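Arabinan endo-1,5-alpha-l-arabinosidase A (Cellvibrio cellulosa, PDB 1GYH) hydrolyses the alpha-1,5-linked arabinofuranosyl bonds of linear arabinan, releasing almost exclusively arabinotriose, as a family 43 glycoside hydrolase with a five-bladed beta-propeller fold. Local coordinates at residues V5-P10 against W19-T24; V11-G16 against P67-H72; V37-S42 against D310-Q315. All blocks are in the same frame, centred on the assembly; numbering follows the deposited sequence.

From the N terminus, interaction 1 closes the shortest loop: residues 5-10 fold back on 19-24 across the hairpin of strands 11-15 and 18-23. Interaction 2 starts inside that loop, at 11-16, and runs forward to 67-72, so the two cross; it joins the first sheet of the propeller to the next, which contains strand 63-72. Interaction 3 opens at 37-42, after interaction 1 has closed and before interaction 2 has, and reaches 310-315, adding the C-terminal strand 315-316 to strand 38-44 at the edge of the first sheet. It therefore crosses interaction 2 and follows interaction 1 in series. Nothing nests. Ser314 OG bonds Val5 N, connecting interactions 1 and 3 directly.

Interaction 1: residues V5-P10 against W19-T24; sequences VDVHDP and WYLFST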
loop_
_atom_site.group_PDB
_atom_site.type_symbol
_atom_site.label_atom_id
_atom_site.label_comp_id
_atom_site.label_asym_id
_atom_site.label_seq_id
_atom_site.Cartn_x
_atom_site.Cartn_y
_atom_site.Cartn_z
ATOM N N VAL A 5 6.281 0.367 -17.543
ATOM C CA VAL A 5 6.813 0.972 -16.359
ATOM C C VAL A 5 6.981 0.013 -15.170
ATOM O O VAL A 5 6.073 -0.750 -14.774
ATOM C CB VAL A 5 6.271 2.412 -16.023
ATOM C CG1 VAL A 5 5.183 2.944 -16.913
ATOM C CG2 VAL A 5 6.056 2.642 -14.607
ATOM N N ASP A 6 8.195 0.019 -14.628
ATOM C CA ASP A 6 8.508 -0.800 -13.446
ATOM C C ASP A 6 8.304 -0.039 -12.153
ATOM O O ASP A 6 8.902 1.037 -11.929
ATOM C CB ASP A 6 9.925 -1.403 -13.519
ATOM C CG ASP A 6 11.017 -0.350 -13.613
ATOM O OD1 ASP A 6 11.018 0.442 -14.566
ATOM O OD2 ASP A 6 11.921 -0.241 -12.767
ATOM N N VAL A 7 7.413 -0.592 -11.329
ATOM C CA VAL A 7 7.022 -0.067 -10.021
ATOM C C VAL A 7 6.885 -1.195 -9.020
ATOM O O VAL A 7 6.721 -2.369 -9.387
ATOM C CB VAL A 7 5.651 0.706 -10.076
ATOM C CG1 VAL A 7 5.708 1.767 -11.102
ATOM C CG2 VAL A 7 4.426 -0.254 -10.319
ATOM N N HIS A 8 6.929 -0.833 -7.743
ATOM C CA HIS A 8 6.697 -1.762 -6.636
ATOM C C HIS A 8 5.830 -1.021 -5.630
ATOM O O HIS A 8 6.147 0.121 -5.230
ATOM C CB HIS A 8 8.060 -2.174 -5.983
ATOM C CG HIS A 8 8.096 -3.568 -5.426
ATOM N ND1 HIS A 8 8.018 -3.822 -4.069
ATOM C CD2 HIS A 8 8.255 -4.783 -6.030
ATOM C CE1 HIS A 8 8.106 -5.131 -3.863
ATOM N NE2 HIS A 8 8.261 -5.737 -5.037
ATOM N N ASP A 9 4.733 -1.648 -5.215
ATOM C CA ASP A 9 3.871 -1.128 -4.153
ATOM C C ASP A 9 3.150 0.169 -4.595
ATOM O O ASP A 9 3.135 1.123 -3.851
ATOM C CB ASP A 9 4.651 -0.926 -2.817
ATOM C CG ASP A 9 5.605 -2.089 -2.500
ATOM O OD1 ASP A 9 5.165 -3.281 -2.607
ATOM O OD2 ASP A 9 6.803 -1.895 -2.150
ATOM N N PRO A 10 2.513 0.181 -5.771
ATOM C CA PRO A 10 1.981 1.425 -6.358
ATOM C C PRO A 10 0.708 1.969 -5.731
ATOM O O PRO A 10 -0.148 1.216 -5.258
ATOM C CB PRO A 10 1.725 1.048 -7.805
ATOM C CG PRO A 10 1.279 -0.360 -7.697
ATOM C CD PRO A 10 2.245 -0.978 -6.638
ATOM N N TRP A 19 -2.911 12.533 -13.805
ATOM C CA TRP A 19 -2.733 11.368 -12.945
ATOM C C TRP A 19 -1.275 11.273 -12.429
ATOM O O TRP A 19 -0.313 11.562 -13.175
ATOM C CB TRP A 19 -3.067 10.094 -13.724
ATOM C CG TRP A 19 -4.454 10.045 -14.304
ATOM C CD1 TRP A 19 -4.828 10.341 -15.598
ATOM C CD2 TRP A 19 -5.631 9.624 -13.632
ATOM N NE1 TRP A 19 -6.186 10.150 -15.750
ATOM C CE2 TRP A 19 -6.698 9.684 -14.565
ATOM C CE3 TRP A 19 -5.896 9.174 -12.341
ATOM C CZ2 TRP A 19 -8.000 9.369 -14.230
ATOM C CZ3 TRP A 19 -7.194 8.839 -12.015
ATOM C CH2 TRP A 19 -8.235 8.948 -12.952
ATOM N N TYR A 20 -1.128 10.848 -11.170
ATOM C CA TYR A 20 0.193 10.712 -10.541
ATOM C C TYR A 20 0.305 9.331 -9.948
ATOM O O TYR A 20 -0.681 8.797 -9.370
ATOM C CB TYR A 20 0.456 11.775 -9.477
ATOM C CG TYR A 20 0.636 13.134 -10.084
ATOM C CD1 TYR A 20 -0.468 13.934 -10.369
ATOM C CD2 TYR A 20 1.898 13.614 -10.450
ATOM C CE1 TYR A 20 -0.305 15.155 -10.948
ATOM C CE2 TYR A 20 2.060 14.847 -11.048
ATOM C CZ TYR A 20 0.967 15.617 -11.299
ATOM O OH TYR A 20 1.088 16.830 -11.899
ATOM N N LEU A 21 1.503 8.755 -10.089
ATOM C CA LEU A 21 1.792 7.406 -9.651
ATOM C C LEU A 21 3.044 7.440 -8.734
ATOM O O LEU A 21 4.055 8.101 -9.042
ATOM C CB LEU A 21 2.050 6.524 -10.856
ATOM C CG LEU A 21 2.715 5.135 -10.695
ATOM C CD1 LEU A 21 1.788 4.106 -10.029
ATOM C CD2 LEU A 21 3.156 4.617 -12.060
ATOM N N PHE A 22 2.936 6.771 -7.606
ATOM C CA PHE A 22 3.967 6.756 -6.568
ATOM C C PHE A 22 4.405 5.320 -6.349
ATOM O O PHE A 22 3.587 4.416 -6.181
ATOM C CB PHE A 22 3.476 7.347 -5.240
ATOM C CG PHE A 22 2.911 8.724 -5.344
ATOM C CD1 PHE A 22 1.666 8.952 -5.961
ATOM C CD2 PHE A 22 3.616 9.819 -4.850
ATOM C CE1 PHE A 22 1.139 10.236 -6.033
ATOM C CE2 PHE A 22 3.103 11.130 -4.972
ATOM C CZ PHE A 22 1.858 11.335 -5.563
ATOM N N SER A 23 5.729 5.117 -6.282
ATOM C CA SER A 23 6.315 3.792 -6.133
ATOM C C SER A 23 7.406 3.789 -5.043
ATOM O O SER A 23 8.091 4.804 -4.797
ATOM C CB SER A 23 6.923 3.348 -7.475
ATOM O OG SER A 23 7.645 2.107 -7.376
ATOM N N THR A 24 7.545 2.642 -4.395
ATOM C CA THR A 24 8.782 2.309 -3.676
ATOM C C THR A 24 9.995 2.664 -4.537
ATOM O O THR A 24 10.009 2.429 -5.739
ATOM C CB THR A 24 8.773 0.807 -3.347
ATOM O OG1 THR A 24 7.794 0.558 -2.317
ATOM C CG2 THR A 24 10.161 0.324 -2.763
#
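Asp9 OD2 is gripped from two sides of the contact: it accepts a hydrogen bond from Thr24 OG1 at 2.7 Å and a second from His8 ND1 at 3.0 Å. This is the N-terminal loop of the five-bladed beta-propeller, lying against strand 18-23 of the first sheet at the active centre, where Asp9 is probably the proton acceptor, as in a near-identical enzyme. The donors use different directions. Thr24 meets the anti lone pair, while His8 comes from above the carboxylate plane, 48° out of it, which would limit rotation of the group. His8 is itself held at its other nitrogen, NE2, by Tyr279 OH, and its ring stacks on His277; Thr24 OG1 also bonds Ala66 N.

The backbone of His8 is tied at both ends. Its N gives a nearly straight bond (171°) to Ser23 OG at 3.0 Å; OG lies anti to its own backbone N (chi1 174°), which carries it across to the loop. Thr24 N returns a bond to His8 O, also 3.0 Å.

Beside these polar bonds, Leu21 spreads its methyls over the loop. CD2 meets Val7 CG1 at 3.9 Å, the two side chains crossing obliquely, and has Val5 CG2 at 4.3 Å; CD1 lies 3.8 Å from Pro10 CB. Leu289 of strand 286-296 adds to this apolar cluster. At the loop's exit into strand 11-15, Pro10 CA makes a CA-H...O contact with Phe22 O, 3.4 Å long.

Interaction 2: residues V11-G16 against P67-H72; sequences VMTREG and PDIYQH
Gln71 reaches Thr13 and Arg14 with a single nitrogen that makes two bonds. NE2 lies 2.9 Å from Thr13 OG1 and 2.9 Å from Arg14 O, and both acceptors sit within 6° of the plane of the Gln71 amide, so each N-H is spent on the strand opposite, which would hinder rotation of the amide. The bonds differ at the acceptor: Arg14 O is approached from above its carbonyl plane, 46° out of it. Extended beyond CG, the Gln71 chain spans the distance between the strands and passes the short Thr13 side chain at a slant. The first torsion of Thr13 turns OG1 away from the backbone N and toward the amide, while CG2 of the same residue rests against Ile69 CG1 at 3.9 Å.

Thr13 and Ile69 cross at about a right angle. The other branch of Ile69, CG2, lies 3.5 Å from Met12 O and 3.9 Å from Val11 CG2. Val11 in turn spreads its two methyls. CG1 is over Pro67 O at 3.3 Å and also meets Asp68 OD1, whose side chain crosses that of Val11 nearly perpendicularly; CG2, besides meeting Ile69, touches the Pro67 ring at CG, 4.2 Å away. Asp68 keeps its other oxygen, OD2, for Ile132 N.

In the propeller this is an interface between blades. Strands 11-15 and 67-72 run within 22° of parallel, their axes 6.4 Å apart, but belong to different sheets, and no backbone hydrogen bond joins the two segments. Phe22 of strand 18-23 packs on Pro67, Ile69 and Val11, Phe76 of strand 75-82 touches Gln71, and Ser264 and Tyr266 of strand 257-268 touch Val11.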
loop_
_atom_site.group_PDB
_atom_site.type_symbol
_atom_site.label_atom_id
_atom_site.label_comp_id
_atom_site.label_asym_id
_atom_site.label_seq_id
_atom_site.Cartn_x
_atom_site.Cartn_y
_atom_site.Cartn_z
ATOM N N VAL A 11 0.648 3.292 -5.703
ATOM C CA VAL A 11 -0.558 4.051 -5.399
ATOM C C VAL A 11 -0.717 5.203 -6.417
ATOM O O VAL A 11 0.241 5.593 -7.120
ATOM C CB VAL A 11 -0.562 4.597 -3.972
ATOM C CG1 VAL A 11 -0.627 3.450 -2.932
ATOM C CG2 VAL A 11 0.644 5.551 -3.739
ATOM N N MET A 12 -1.935 5.750 -6.502
ATOM C CA MET A 12 -2.260 6.761 -7.532
ATOM C C MET A 12 -3.256 7.772 -7.003
ATOM O O MET A 12 -4.024 7.485 -6.070
ATOM C CB MET A 12 -2.875 6.118 -8.794
ATOM C CG MET A 12 -1.946 5.274 -9.658
ATOM S SD MET A 12 -2.715 4.443 -11.093
ATOM C CE MET A 12 -3.404 5.758 -11.941
ATOM N N THR A 13 -3.241 8.941 -7.628
ATOM C CA THR A 13 -4.224 10.001 -7.419
ATOM C C THR A 13 -4.343 10.910 -8.641
ATOM O O THR A 13 -3.492 10.896 -9.513
ATOM C CB THR A 13 -3.906 10.778 -6.123
ATOM O OG1 THR A 13 -5.121 11.286 -5.583
ATOM C CG2 THR A 13 -2.965 11.981 -6.316
ATOM N N ARG A 14 -5.378 11.725 -8.694
ATOM C CA ARG A 14 -5.567 12.652 -9.798
ATOM C C ARG A 14 -5.647 14.066 -9.244
ATOM O O ARG A 14 -6.370 14.316 -8.269
ATOM C CB ARG A 14 -6.856 12.330 -10.587
ATOM C CG ARG A 14 -7.090 13.227 -11.791
ATOM C CD ARG A 14 -8.260 12.880 -12.783
ATOM N NE ARG A 14 -7.896 13.205 -14.188
ATOM C CZ ARG A 14 -8.714 13.110 -15.263
ATOM N NH1 ARG A 14 -9.974 12.733 -15.131
ATOM N NH2 ARG A 14 -8.264 13.400 -16.477
ATOM N N GLU A 15 -4.900 14.975 -9.871
ATOM C CA GLU A 15 -5.005 16.408 -9.626
ATOM C C GLU A 15 -5.394 17.096 -10.910
ATOM O O GLU A 15 -4.633 17.094 -11.887
ATOM C CB GLU A 15 -3.665 16.976 -9.146
ATOM C CG GLU A 15 -3.692 18.487 -8.832
ATOM C CD GLU A 15 -2.360 19.081 -8.401
ATOM O OE1 GLU A 15 -1.281 18.525 -8.708
ATOM O OE2 GLU A 15 -2.385 20.122 -7.722
ATOM N N GLY A 16 -6.569 17.729 -10.921
ATOM C CA GLY A 16 -7.082 18.320 -12.149
ATOM C C GLY A 16 -7.175 17.266 -13.248
ATOM O O GLY A 16 -7.810 16.233 -13.061
ATOM N N PRO A 67 4.473 3.683 -0.399
ATOM C CA PRO A 67 3.853 4.965 -0.161
ATOM C C PRO A 67 2.292 4.837 -0.144
ATOM O O PRO A 67 1.717 3.871 -0.697
ATOM C CB PRO A 67 4.301 5.793 -1.368
ATOM C CG PRO A 67 4.536 4.812 -2.464
ATOM C CD PRO A 67 5.048 3.579 -1.755
ATOM N N ASP A 68 1.645 5.767 0.541
ATOM C CA ASP A 68 0.215 6.029 0.300
ATOM C C ASP A 68 -0.000 7.498 0.020
ATOM O O ASP A 68 0.615 8.382 0.691
ATOM C CB ASP A 68 -0.688 5.553 1.471
ATOM C CG ASP A 68 -2.150 5.342 1.025
ATOM O OD1 ASP A 68 -2.388 4.751 -0.051
ATOM O OD2 ASP A 68 -3.119 5.706 1.691
ATOM N N ILE A 69 -0.847 7.783 -0.981
ATOM C CA ILE A 69 -1.190 9.183 -1.290
ATOM C C ILE A 69 -2.650 9.450 -0.890
ATOM O O ILE A 69 -3.539 8.615 -1.172
ATOM C CB ILE A 69 -0.852 9.519 -2.782
ATOM C CG1 ILE A 69 -1.080 10.996 -3.089
ATOM C CG2 ILE A 69 -1.678 8.680 -3.770
ATOM C CD1 ILE A 69 -0.036 11.940 -2.431
ATOM N N TYR A 70 -2.881 10.581 -0.203
ATOM C CA TYR A 70 -4.191 10.936 0.321
ATOM C C TYR A 70 -4.421 12.429 0.216
ATOM O O TYR A 70 -3.602 13.218 0.688
ATOM C CB TYR A 70 -4.314 10.506 1.779
ATOM C CG TYR A 70 -5.720 10.631 2.372
ATOM C CD1 TYR A 70 -6.741 9.731 2.016
ATOM C CD2 TYR A 70 -6.013 11.627 3.302
ATOM C CE1 TYR A 70 -8.032 9.856 2.550
ATOM C CE2 TYR A 70 -7.280 11.743 3.853
ATOM C CZ TYR A 70 -8.296 10.855 3.477
ATOM O OH TYR A 70 -9.594 11.004 4.020
ATOM N N GLN A 71 -5.542 12.819 -0.408
ATOM C CA GLN A 71 -5.957 14.218 -0.493
ATOM C C GLN A 71 -6.901 14.616 0.677
ATOM O O GLN A 71 -7.875 13.899 0.999
ATOM C CB GLN A 71 -6.636 14.500 -1.849
ATOM C CG GLN A 71 -5.699 14.281 -3.031
ATOM C CD GLN A 71 -6.195 14.817 -4.340
ATOM O OE1 GLN A 71 -6.671 15.959 -4.405
ATOM N NE2 GLN A 71 -6.038 14.016 -5.420
ATOM N N HIS A 72 -6.612 15.748 1.305
ATOM C CA HIS A 72 -7.313 16.202 2.509
ATOM C C HIS A 72 -7.192 17.707 2.640
ATOM O O HIS A 72 -6.079 18.229 2.685
ATOM C CB HIS A 72 -6.696 15.559 3.745
ATOM C CG HIS A 72 -7.327 15.974 5.042
ATOM N ND1 HIS A 72 -8.498 15.420 5.515
ATOM C CD2 HIS A 72 -6.924 16.866 5.986
ATOM C CE1 HIS A 72 -8.802 15.964 6.682
ATOM N NE2 HIS A 72 -7.865 16.848 6.992
#

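Interaction 3: residues V37-S42 against D310-Q315; sequences VNWRYS and DSYISQ
Val37 and Trp39 hold Gln315 by two backbone hydrogen bonds, Gln315 N to Val37 O at 2.8 Å and Trp39 N to Gln315 O at 2.8 Å, the second almost straight at 174°. Together they form a parallel beta bridge between Asn38 and Gln315, and by it the C-terminal strand 315-316 joins the outer edge of the propeller's first sheet beside strand 38-44. A CA-H...O contact, Ser314 CA to Val37 O at 3.3 Å, accompanies the pair.

Among the side chains, those of Asn38 and Gln315 lie side by side and point the same way. Gln315 bends at chi2 (-76°), which brings NE2 back to Ser314 O at 2.9 Å, so its amide is engaged within its own segment.

Trp39 is met at its edge. Tyr312 OH lies in the plane of the indole, 3.6 Å from Trp39 NE1, with the two side chains crossing near a right angle. Tyr312 OH bonds Arg36 O, to which Trp39 NE1 also makes a weak hydrogen bond. Ser314 CB approaches the same indole edge at CD1, its hydroxyl being taken up outside the contact by Val5 N. Apolar contact is slight: Val37 CG2 stands 4.4 Å from Tyr312 CE1.

Since the hydrogen bonds across the two segments are all main-chain, the pairing probably depends little on the identity of the side chains.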
loop_
_atom_site.group_PDB
_atom_site.type_symbol
_atom_site.label_atom_id
_atom_site.label_comp_id
_atom_site.label_asym_id
_atom_site.label_seq_id
_atom_site.Cartn_x
_atom_site.Cartn_y
_atom_site.Cartn_z
ATOM N N VAL A 37 -1.817 5.365 -18.914
ATOM C CA VAL A 37 -1.107 4.339 -19.689
ATOM C C VAL A 37 0.341 4.782 -20.025
ATOM O O VAL A 37 1.279 4.004 -19.861
ATOM C CB VAL A 37 -1.844 4.058 -21.035
ATOM C CG1 VAL A 37 -1.019 3.142 -21.981
ATOM C CG2 VAL A 37 -3.220 3.455 -20.779
ATOM N N ASN A 38 0.488 5.985 -20.564
ATOM C CA ASN A 38 1.760 6.611 -20.931
ATOM C C ASN A 38 2.281 7.519 -19.794
ATOM O O ASN A 38 1.671 8.553 -19.490
ATOM C CB ASN A 38 1.571 7.414 -22.239
ATOM C CG ASN A 38 1.163 6.545 -23.403
ATOM O OD1 ASN A 38 -0.000 6.558 -23.883
ATOM N ND2 ASN A 38 2.109 5.796 -23.892
ATOM N N TRP A 39 3.372 7.103 -19.128
ATOM C CA TRP A 39 3.872 7.741 -17.895
ATOM C C TRP A 39 5.256 8.331 -18.104
ATOM O O TRP A 39 6.128 7.657 -18.651
ATOM C CB TRP A 39 3.952 6.710 -16.743
ATOM C CG TRP A 39 2.621 6.130 -16.282
ATOM C CD1 TRP A 39 2.020 4.969 -16.700
ATOM C CD2 TRP A 39 1.744 6.702 -15.309
ATOM N NE1 TRP A 39 0.828 4.801 -16.045
ATOM C CE2 TRP A 39 0.626 5.857 -15.198
ATOM C CE3 TRP A 39 1.787 7.857 -14.522
ATOM C CZ2 TRP A 39 -0.435 6.132 -14.339
ATOM C CZ3 TRP A 39 0.736 8.126 -13.661
ATOM C CH2 TRP A 39 -0.357 7.275 -13.583
ATOM N N ARG A 40 5.463 9.578 -17.674
ATOM C CA ARG A 40 6.806 10.180 -17.588
ATOM C C ARG A 40 7.271 10.361 -16.147
ATOM O O ARG A 40 6.479 10.618 -15.225
ATOM C CB ARG A 40 6.851 11.534 -18.258
ATOM C CG ARG A 40 5.638 12.417 -17.949
ATOM C CD ARG A 40 5.908 13.921 -18.170
ATOM N NE ARG A 40 6.921 13.915 -19.207
ATOM C CZ ARG A 40 6.692 13.750 -20.510
ATOM N NH1 ARG A 40 5.453 13.726 -21.022
ATOM N NH2 ARG A 40 7.734 13.645 -21.312
ATOM N N TYR A 41 8.575 10.280 -15.943
ATOM C CA TYR A 41 9.144 10.580 -14.619
ATOM C C TYR A 41 8.806 12.009 -14.238
ATOM O O TYR A 41 8.954 12.910 -15.040
ATOM C CB TYR A 41 10.668 10.447 -14.653
ATOM C CG TYR A 41 11.353 10.815 -13.356
ATOM C CD1 TYR A 41 11.313 9.957 -12.259
ATOM C CD2 TYR A 41 12.062 11.987 -13.235
ATOM C CE1 TYR A 41 11.963 10.285 -11.062
ATOM C CE2 TYR A 41 12.724 12.312 -12.050
ATOM C CZ TYR A 41 12.669 11.457 -10.975
ATOM O OH TYR A 41 13.324 11.783 -9.808
ATOM N N SER A 42 8.336 12.201 -13.023
ATOM C CA SER A 42 7.988 13.539 -12.519
ATOM C C SER A 42 9.036 14.082 -11.532
ATOM O O SER A 42 9.555 15.181 -11.733
ATOM C CB SER A 42 6.592 13.541 -11.831
ATOM O OG SER A 42 6.207 14.884 -11.493
ATOM N N ASP A 310 -2.230 -9.170 -18.961
ATOM C CA ASP A 310 -1.590 -9.074 -20.280
ATOM C C ASP A 310 -2.002 -7.848 -21.107
ATOM O O ASP A 310 -1.177 -7.278 -21.794
ATOM C CB ASP A 310 -1.847 -10.322 -21.098
ATOM C CG ASP A 310 -1.433 -11.573 -20.378
ATOM O OD1 ASP A 310 -0.206 -11.704 -20.107
ATOM O OD2 ASP A 310 -2.259 -12.466 -20.050
ATOM N N SER A 311 -3.272 -7.455 -21.057
ATOM C CA SER A 311 -3.773 -6.407 -21.956
ATOM C C SER A 311 -3.589 -4.994 -21.439
ATOM O O SER A 311 -3.661 -4.040 -22.244
ATOM C CB SER A 311 -5.250 -6.646 -22.309
ATOM O OG SER A 311 -6.073 -6.680 -21.160
ATOM N N TYR A 312 -3.355 -4.831 -20.138
ATOM C CA TYR A 312 -2.929 -3.517 -19.612
ATOM C C TYR A 312 -1.401 -3.426 -19.779
ATOM O O TYR A 312 -0.642 -4.202 -19.168
ATOM C CB TYR A 312 -3.313 -3.225 -18.184
ATOM C CG TYR A 312 -2.711 -1.928 -17.723
ATOM C CD1 TYR A 312 -3.381 -0.720 -17.928
ATOM C CD2 TYR A 312 -1.423 -1.879 -17.156
ATOM C CE1 TYR A 312 -2.820 0.488 -17.543
ATOM C CE2 TYR A 312 -0.858 -0.662 -16.777
ATOM C CZ TYR A 312 -1.549 0.515 -16.977
ATOM O OH TYR A 312 -0.988 1.728 -16.632
ATOM N N ILE A 313 -0.986 -2.526 -20.646
ATOM C CA ILE A 313 0.434 -2.329 -21.048
ATOM C C ILE A 313 0.843 -0.847 -20.901
ATOM O O ILE A 313 0.669 -0.041 -21.808
ATOM C CB ILE A 313 0.690 -2.840 -22.481
ATOM C CG1 ILE A 313 0.390 -4.315 -22.581
ATOM C CG2 ILE A 313 2.187 -2.650 -22.891
ATOM C CD1 ILE A 313 0.432 -4.896 -24.018
ATOM N N SER A 314 1.394 -0.505 -19.737
ATOM C CA SER A 314 1.927 0.816 -19.487
ATOM C C SER A 314 3.103 1.060 -20.434
ATOM O O SER A 314 3.679 0.101 -20.977
ATOM C CB SER A 314 2.360 1.017 -18.018
ATOM O OG SER A 314 3.459 0.166 -17.643
ATOM N N GLN A 315 3.400 2.337 -20.641
ATOM C CA GLN A 315 4.499 2.794 -21.492
ATOM C C GLN A 315 5.274 3.893 -20.755
ATOM O O GLN A 315 4.712 4.911 -20.333
ATOM C CB GLN A 315 3.985 3.306 -22.844
ATOM C CG GLN A 315 3.223 2.281 -23.743
ATOM C CD GLN A 315 4.124 1.247 -24.476
ATOM O OE1 GLN A 315 4.373 1.374 -25.676
ATOM N NE2 GLN A 315 4.568 0.214 -23.757
#